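WipB (Legionella pneumophila, PDB 5NNY) acts as a translocated effector Ser/Thr phosphatase that targets the host lysosomal nutrient-sensing machinery, its phosphatase domain being the part described here. Local coordinates at residues E70-K73 with Q74-L78; N63-E66 with R67-I71; P32-Y35 with A36-A39. All coordinates share one frame; numbering follows the deposited sequence.

Interaction 1 (E70-K73 with Q74-L78)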
loop_
_atom_site.group_PDB
_atom_site.type_symbol
_atom_site.label_atom_id
_atom_site.label_comp_id
_atom_site.label_asym_id
_atom_site.label_seq_id
_atom_site.Cartn_x
_atom_site.Cartn_y
_atom_site.Cartn_z
ATOM N N GLU A 70 -19.313 2.859 17.985
ATOM C CA GLU A 70 -19.546 1.502 18.478
ATOM C C GLU A 70 -18.826 0.468 17.620
ATOM O O GLU A 70 -18.275 -0.505 18.147
ATOM C CB GLU A 70 -21.043 1.201 18.536
ATOM C CG GLU A 70 -21.909 2.320 19.148
ATOM C CD GLU A 70 -21.551 2.719 20.585
ATOM O OE1 GLU A 70 -20.357 2.820 20.935
ATOM O OE2 GLU A 70 -22.489 2.963 21.376
ATOM N N ILE A 71 -18.812 0.667 16.299
ATOM C CA ILE A 71 -18.062 -0.234 15.415
ATOM C C ILE A 71 -16.577 -0.164 15.740
ATOM O O ILE A 71 -15.887 -1.191 15.841
ATOM C CB ILE A 71 -18.315 0.136 13.938
ATOM C CG1 ILE A 71 -19.725 -0.285 13.501
ATOM C CG2 ILE A 71 -17.199 -0.444 13.029
ATOM C CD1 ILE A 71 -20.254 0.477 12.235
ATOM N N LYS A 72 -16.066 1.056 15.902
ATOM C CA LYS A 72 -14.637 1.271 16.093
ATOM C C LYS A 72 -14.144 0.622 17.380
ATOM O O LYS A 72 -13.103 -0.046 17.394
ATOM C CB LYS A 72 -14.340 2.769 16.102
ATOM C CG LYS A 72 -12.887 3.134 16.412
ATOM C CD LYS A 72 -12.752 4.654 16.484
ATOM C CE LYS A 72 -11.488 5.108 17.184
ATOM N NZ LYS A 72 -11.466 6.586 17.401
ATOM N N LYS A 73 -14.867 0.815 18.483
ATOM C CA LYS A 73 -14.376 0.242 19.730
ATOM C C LYS A 73 -14.380 -1.283 19.667
ATOM O O LYS A 73 -13.437 -1.925 20.135
ATOM C CB LYS A 73 -15.186 0.771 20.921
ATOM C CG LYS A 73 -16.569 0.201 21.063
ATOM C CD LYS A 73 -17.488 1.136 21.834
ATOM C CE LYS A 73 -16.972 1.434 23.227
ATOM N NZ LYS A 73 -18.064 1.969 24.093
ATOM N N GLN A 74 -15.399 -1.889 19.047
ATOM C CA GLN A 74 -15.407 -3.344 18.981
ATOM C C GLN A 74 -14.357 -3.845 18.001
ATOM O O GLN A 74 -13.706 -4.871 18.251
ATOM C CB GLN A 74 -16.788 -3.906 18.609
ATOM C CG GLN A 74 -16.734 -5.443 18.770
ATOM C CD GLN A 74 -17.994 -6.215 18.430
ATOM O OE1 GLN A 74 -18.954 -5.695 17.877
ATOM N NE2 GLN A 74 -17.987 -7.489 18.781
ATOM N N TYR A 75 -14.176 -3.136 16.883
ATOM C CA TYR A 75 -13.119 -3.516 15.953
ATOM C C TYR A 75 -11.765 -3.510 16.647
ATOM O O TYR A 75 -10.976 -4.451 16.502
ATOM C CB TYR A 75 -13.100 -2.580 14.737
ATOM C CG TYR A 75 -12.072 -3.018 13.728
ATOM C CD1 TYR A 75 -12.328 -4.089 12.880
ATOM C CD2 TYR A 75 -10.824 -2.412 13.664
ATOM C CE1 TYR A 75 -11.390 -4.528 11.957
ATOM C CE2 TYR A 75 -9.866 -2.862 12.749
ATOM C CZ TYR A 75 -10.170 -3.908 11.897
ATOM O OH TYR A 75 -9.247 -4.361 10.990
ATOM N N ASN A 76 -11.477 -2.447 17.406
ATOM C CA ASN A 76 -10.184 -2.363 18.082
ATOM C C ASN A 76 -10.057 -3.407 19.189
ATOM O O ASN A 76 -8.942 -3.854 19.489
ATOM C CB ASN A 76 -9.968 -0.953 18.639
ATOM C CG ASN A 76 -9.715 0.075 17.544
ATOM O OD1 ASN A 76 -9.427 -0.280 16.398
ATOM N ND2 ASN A 76 -9.811 1.345 17.894
ATOM N N ALA A 77 -11.174 -3.802 19.810
ATOM C CA ALA A 77 -11.135 -4.923 20.757
ATOM C C ALA A 77 -10.765 -6.229 20.059
ATOM O O ALA A 77 -10.082 -7.084 20.638
ATOM C CB ALA A 77 -12.482 -5.065 21.462
ATOM N N LEU A 78 -11.234 -6.424 18.821
ATOM C CA LEU A 78 -10.832 -7.621 18.088
ATOM C C LEU A 78 -9.351 -7.570 17.743
ATOM O O LEU A 78 -8.639 -8.571 17.891
ATOM C CB LEU A 78 -11.682 -7.784 16.826
ATOM C CG LEU A 78 -13.179 -8.052 17.004
ATOM C CD1 LEU A 78 -13.902 -8.131 15.658
ATOM C CD2 LEU A 78 -13.411 -9.329 17.805
#
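K72 O points into one face of the N76 amide, 3.4 Å from N76 CG. At the amide's nitrogen end, N76 ND2 is 3.9 Å from K72 CG, and the two side chains run at a slant to each other. N76 CG is anti to its own carbonyl carbon (chi1 -71°), which folds the amide back over the preceding turn. The amide nitrogen donates to Y106 OH on helix 105-117. K72 stretches out fully extended, carrying its ammonium beyond the helix to A172 O, so the pair touch by carbon and amide while their polar ends are satisfied elsewhere. The ring of Y75 leads away from this turn and meets the rings of F38 and F107, with its hydroxyl hydrogen-bonded to F107 O; only its CB leans on I71 O, at 3.3 Å. Beneath the side chains runs regular helical bonding: Y75 N to I71 O at 2.8 Å, N76 N to K72 O at 2.9 Å and A77 N to K73 O at 3.0 Å, whereas Q74 N to E70 O is weak at 3.3 Å. On the outer side K73 bends at chi3 towards E70, but their ion pair is long and rests on one of two E70 conformers. This is the i to i+4 pattern of an amphipathic alpha-helix: in helix 64-79, part of a predicted coiled coil, I71, Y75 and L78 are buried while E70, K73 and A77 are exposed, and helices 32-42 and 105-117 of the phosphoesterase domain pack alongside.

Interaction 2 (N63-E66 with R67-I71)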
loop_
_atom_site.group_PDB
_atom_site.type_symbol
_atom_site.label_atom_id
_atom_site.label_comp_id
_atom_site.label_asym_id
_atom_site.label_seq_id
_atom_site.Cartn_x
_atom_site.Cartn_y
_atom_site.Cartn_z
ATOM N N ASN A 63 -27.411 9.721 13.593
ATOM C CA ASN A 63 -26.535 9.244 14.661
ATOM C C ASN A 63 -25.274 8.573 14.112
ATOM O O ASN A 63 -24.789 7.588 14.688
ATOM C CB ASN A 63 -27.297 8.290 15.580
ATOM C CG ASN A 63 -27.802 7.038 14.853
ATOM O OD1 ASN A 63 -27.934 7.017 13.626
ATOM N ND2 ASN A 63 -28.115 5.998 15.624
ATOM N N LYS A 64 -24.716 9.102 13.014
ATOM C CA LYS A 64 -23.555 8.487 12.371
ATOM C C LYS A 64 -22.371 8.396 13.319
ATOM O O LYS A 64 -21.632 7.401 13.304
ATOM C CB LYS A 64 -23.154 9.266 11.115
ATOM C CG LYS A 64 -22.874 10.744 11.337
ATOM C CD LYS A 64 -22.257 11.355 10.082
ATOM C CE LYS A 64 -23.106 12.429 9.470
ATOM N NZ LYS A 64 -22.286 13.212 8.492
ATOM N N GLN A 65 -22.166 9.419 14.154
ATOM C CA GLN A 65 -21.038 9.366 15.073
ATOM C C GLN A 65 -21.184 8.193 16.031
ATOM O O GLN A 65 -20.237 7.423 16.227
ATOM C CB GLN A 65 -20.890 10.678 15.843
ATOM C CG GLN A 65 -19.589 10.721 16.638
ATOM C CD GLN A 65 -19.298 12.031 17.333
ATOM O OE1 GLN A 65 -20.006 13.016 17.162
ATOM N NE2 GLN A 65 -18.229 12.047 18.120
ATOM N N GLU A 66 -22.372 8.041 16.629
ATOM C CA GLU A 66 -22.607 6.948 17.570
ATOM C C GLU A 66 -22.384 5.600 16.900
ATOM O O GLU A 66 -21.698 4.732 17.442
ATOM C CB GLU A 66 -24.029 7.026 18.147
ATOM C CG GLU A 66 -24.421 5.765 18.940
ATOM C CD GLU A 66 -25.908 5.666 19.283
ATOM O OE1 GLU A 66 -26.227 4.936 20.246
ATOM O OE2 GLU A 66 -26.756 6.286 18.594
ATOM N N ARG A 67 -22.959 5.414 15.710
ATOM C CA ARG A 67 -22.820 4.159 14.981
ATOM C C ARG A 67 -21.355 3.810 14.758
ATOM O O ARG A 67 -20.937 2.665 14.969
ATOM C CB ARG A 67 -23.533 4.257 13.632
ATOM C CG ARG A 67 -25.065 4.295 13.676
ATOM C CD ARG A 67 -25.572 4.727 12.305
ATOM N NE ARG A 67 -27.029 4.716 12.144
ATOM C CZ ARG A 67 -27.675 3.860 11.357
ATOM N NH1 ARG A 67 -29.001 3.919 11.215
ATOM N NH2 ARG A 67 -26.990 2.937 10.709
ATOM N N LEU A 68 -20.578 4.781 14.272
ATOM C CA LEU A 68 -19.170 4.555 13.949
ATOM C C LEU A 68 -18.330 4.300 15.202
ATOM O O LEU A 68 -17.438 3.449 15.193
ATOM C CB LEU A 68 -18.616 5.754 13.178
ATOM C CG LEU A 68 -19.218 5.986 11.795
ATOM C CD1 LEU A 68 -18.872 7.363 11.266
ATOM C CD2 LEU A 68 -18.736 4.913 10.859
ATOM N N GLU A 69 -18.608 5.029 16.288
ATOM C CA GLU A 69 -17.892 4.804 17.543
ATOM C C GLU A 69 -18.081 3.375 18.042
ATOM O O GLU A 69 -17.126 2.741 18.502
ATOM C CB GLU A 69 -18.361 5.791 18.620
ATOM C CG GLU A 69 -18.136 7.276 18.311
ATOM C CD GLU A 69 -16.768 7.798 18.722
ATOM O OE1 GLU A 69 -15.860 6.981 18.993
ATOM O OE2 GLU A 69 -16.607 9.038 18.779
ATOM N N GLU A 70 -19.313 2.859 17.985
ATOM C CA GLU A 70 -19.546 1.502 18.478
ATOM C C GLU A 70 -18.826 0.468 17.620
ATOM O O GLU A 70 -18.275 -0.505 18.147
ATOM C CB GLU A 70 -21.043 1.201 18.536
ATOM C CG GLU A 70 -21.909 2.320 19.148
ATOM C CD GLU A 70 -21.551 2.719 20.585
ATOM O OE1 GLU A 70 -20.357 2.820 20.935
ATOM O OE2 GLU A 70 -22.489 2.963 21.376
ATOM N N ILE A 71 -18.812 0.667 16.299
ATOM C CA ILE A 71 -18.062 -0.234 15.415
ATOM C C ILE A 71 -16.577 -0.164 15.740
ATOM O O ILE A 71 -15.887 -1.191 15.841
ATOM C CB ILE A 71 -18.315 0.136 13.938
ATOM C CG1 ILE A 71 -19.725 -0.285 13.501
ATOM C CG2 ILE A 71 -17.199 -0.444 13.029
ATOM C CD1 ILE A 71 -20.254 0.477 12.235
HETATM O O HOH W 1 -30.446 6.165 12.546
#
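R67 NE donates to N63 OD1 at 2.9 Å, with the oxygen at the edge of the guanidinium and in its plane. The donor stands above the amide plane of N63, not on a lone pair, and the two flat groups are almost perpendicular (88°). A water closes the ring, giving a hydrogen to N63 OD1 and accepting one from R67 NH1, while R67 NH2 forms a salt bridge with E46; the guanidinium is thus held on several sides. N63 occupies the N-cap position, yet its side chain makes no capping bond: with CG between the backbone N and the carbonyl carbon (chi1 62°), the amide turns to R67, and N63 ND2 reaches E66 OE2 at 3.3 Å from above the carboxylate plane. N63 O meanwhile takes R67 N at 3.0 Å, the first of a run of backbone bonds that continues with L68 N to K64 O. Two residues on, Q65 and E69 lie side by side, but Q65 NE2 to E69 OE2 is a weak 3.5 Å bond that depends on one of two E69 conformers. R67 CG and CD pass over N63 O and OD1, each 3.5 Å from the nearer oxygen. L68 CG rests on K64 O at 3.2 Å; L68, buried, packs its side chain against A172. The bonds tie N63, R67 and E46 together at the start of helix 64-79, the arginine's positive charge being probably balanced by E46.

Interaction 3 (P32-Y35 with A36-A39)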
loop_
_atom_site.group_PDB
_atom_site.type_symbol
_atom_site.label_atom_id
_atom_site.label_comp_id
_atom_site.label_asym_id
_atom_site.label_seq_id
_atom_site.Cartn_x
_atom_site.Cartn_y
_atom_site.Cartn_z
ATOM N N PRO A 32 -11.863 -18.643 16.285
ATOM C CA PRO A 32 -12.994 -18.701 15.353
ATOM C C PRO A 32 -14.105 -17.728 15.707
ATOM O O PRO A 32 -14.717 -17.136 14.808
ATOM C CB PRO A 32 -13.462 -20.160 15.467
ATOM C CG PRO A 32 -12.250 -20.913 15.878
ATOM C CD PRO A 32 -11.472 -19.978 16.773
ATOM N N GLU A 33 -14.394 -17.541 16.996
ATOM C CA GLU A 33 -15.488 -16.636 17.335
ATOM C C GLU A 33 -15.127 -15.187 17.024
ATOM O O GLU A 33 -15.987 -14.406 16.578
ATOM C CB GLU A 33 -15.891 -16.807 18.803
ATOM C CG GLU A 33 -17.122 -15.973 19.153
ATOM C CD GLU A 33 -17.799 -16.377 20.464
ATOM O OE1 GLU A 33 -17.151 -17.028 21.317
ATOM O OE2 GLU A 33 -18.992 -16.040 20.628
ATOM N N ASN A 34 -13.857 -14.809 17.225
ATOM C CA ASN A 34 -13.433 -13.442 16.911
ATOM C C ASN A 34 -13.260 -13.225 15.416
ATOM O O ASN A 34 -13.472 -12.111 14.916
ATOM C CB ASN A 34 -12.126 -13.098 17.629
ATOM C CG ASN A 34 -12.337 -12.761 19.095
ATOM O OD1 ASN A 34 -13.443 -12.384 19.501
ATOM N ND2 ASN A 34 -11.281 -12.889 19.897
ATOM N N TYR A 35 -12.837 -14.255 14.693
ATOM C CA TYR A 35 -12.882 -14.186 13.244
ATOM C C TYR A 35 -14.303 -13.922 12.762
ATOM O O TYR A 35 -14.527 -13.081 11.879
ATOM C CB TYR A 35 -12.336 -15.497 12.685
ATOM C CG TYR A 35 -12.072 -15.514 11.208
ATOM C CD1 TYR A 35 -13.107 -15.662 10.297
ATOM C CD2 TYR A 35 -10.779 -15.447 10.728
ATOM C CE1 TYR A 35 -12.864 -15.715 8.954
ATOM C CE2 TYR A 35 -10.520 -15.496 9.372
ATOM C CZ TYR A 35 -11.570 -15.622 8.493
ATOM O OH TYR A 35 -11.338 -15.668 7.147
ATOM N N ALA A 36 -15.281 -14.628 13.335
ATOM C CA ALA A 36 -16.656 -14.442 12.887
ATOM C C ALA A 36 -17.137 -13.042 13.219
ATOM O O ALA A 36 -17.829 -12.412 12.411
ATOM C CB ALA A 36 -17.587 -15.487 13.506
ATOM N N LYS A 37 -16.777 -12.537 14.407
ATOM C CA LYS A 37 -17.097 -11.155 14.744
ATOM C C LYS A 37 -16.469 -10.190 13.737
ATOM O O LYS A 37 -17.110 -9.223 13.307
ATOM C CB LYS A 37 -16.623 -10.819 16.160
ATOM C CG LYS A 37 -17.520 -11.325 17.316
ATOM C CD LYS A 37 -16.910 -10.951 18.679
ATOM C CE LYS A 37 -17.828 -11.235 19.874
ATOM N NZ LYS A 37 -18.087 -12.687 20.080
ATOM N N PHE A 38 -15.210 -10.434 13.361
ATOM C CA PHE A 38 -14.526 -9.572 12.394
ATOM C C PHE A 38 -15.273 -9.547 11.063
ATOM O O PHE A 38 -15.547 -8.469 10.504
ATOM C CB PHE A 38 -13.086 -10.071 12.201
ATOM C CG PHE A 38 -12.200 -9.164 11.389
ATOM C CD1 PHE A 38 -12.389 -8.997 10.025
ATOM C CD2 PHE A 38 -11.110 -8.549 11.994
ATOM C CE1 PHE A 38 -11.540 -8.199 9.280
ATOM C CE2 PHE A 38 -10.263 -7.750 11.274
ATOM C CZ PHE A 38 -10.465 -7.568 9.915
ATOM N N ALA A 39 -15.610 -10.733 10.537
ATOM C CA ALA A 39 -16.327 -10.805 9.264
ATOM C C ALA A 39 -17.687 -10.114 9.356
ATOM O O ALA A 39 -18.115 -9.445 8.406
ATOM C CB ALA A 39 -16.498 -12.259 8.821
HETATM O O HOH W 2 -15.380 -13.840 20.693
#
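E33 and K37, one turn apart, form a salt bridge in which E33 OE2 lies 3.5 Å from K37 NZ. The ammonium has a second partner, a water that accepts from K37 NZ at 3.0 Å and donates to N34 OD1 at 2.7 Å. K37 runs straight until its last torsion, chi4 66°, which swings NZ back over E33; its CD passes 3.8 Å from N34 OD1. The other end of the N34 amide is used as well, ND2 donating to Q81 OE1, so both polar atoms of this side chain are engaged. N34 N bonds S31 OG, which serves a backbone NH in the first turn that has no helical carbonyl of its own. From there the i to i+4 pattern of the alpha-helix takes over, here the start of helix 32-42, which packs against helices 15-24 and 64-79: A36 N donates to P32 O, K37 N to E33 O, F38 N to N34 O at 2.9 Å and A39 N to Y35 O at 2.9 Å. A39 O is hydrogen-bonded to T43 OG1. With CG anti to the backbone N (chi1 -169°), the Y35 ring is directed off the turn towards L19, its OH bonding N20 OD1 while A36 N lies near the ring plane at the edge. F38 brings no polar end; its CB rests 3.4 Å from Y35 O, and the ring leads away into L16 and L19.

Interactions 1 and 2 share helix 64-79 and overlap at E70 and I71, whereas interaction 3 belongs to helix 32-42, the preceding helix. Interaction 1, in the middle and later turns, is partly buried and touches interaction 3 directly through Y75, L78 and Q74. Interactions 2 and 3 are surface contacts near helix starts, with nearest atoms about 9 Å apart. Their chemistry follows their place: charged and water-bridged networks, centred on an arginine in interaction 2 and a lysine in interaction 3, against amide-on-carbonyl contact and aromatic packing in interaction 1, whose polar ends reach to neighbouring elements.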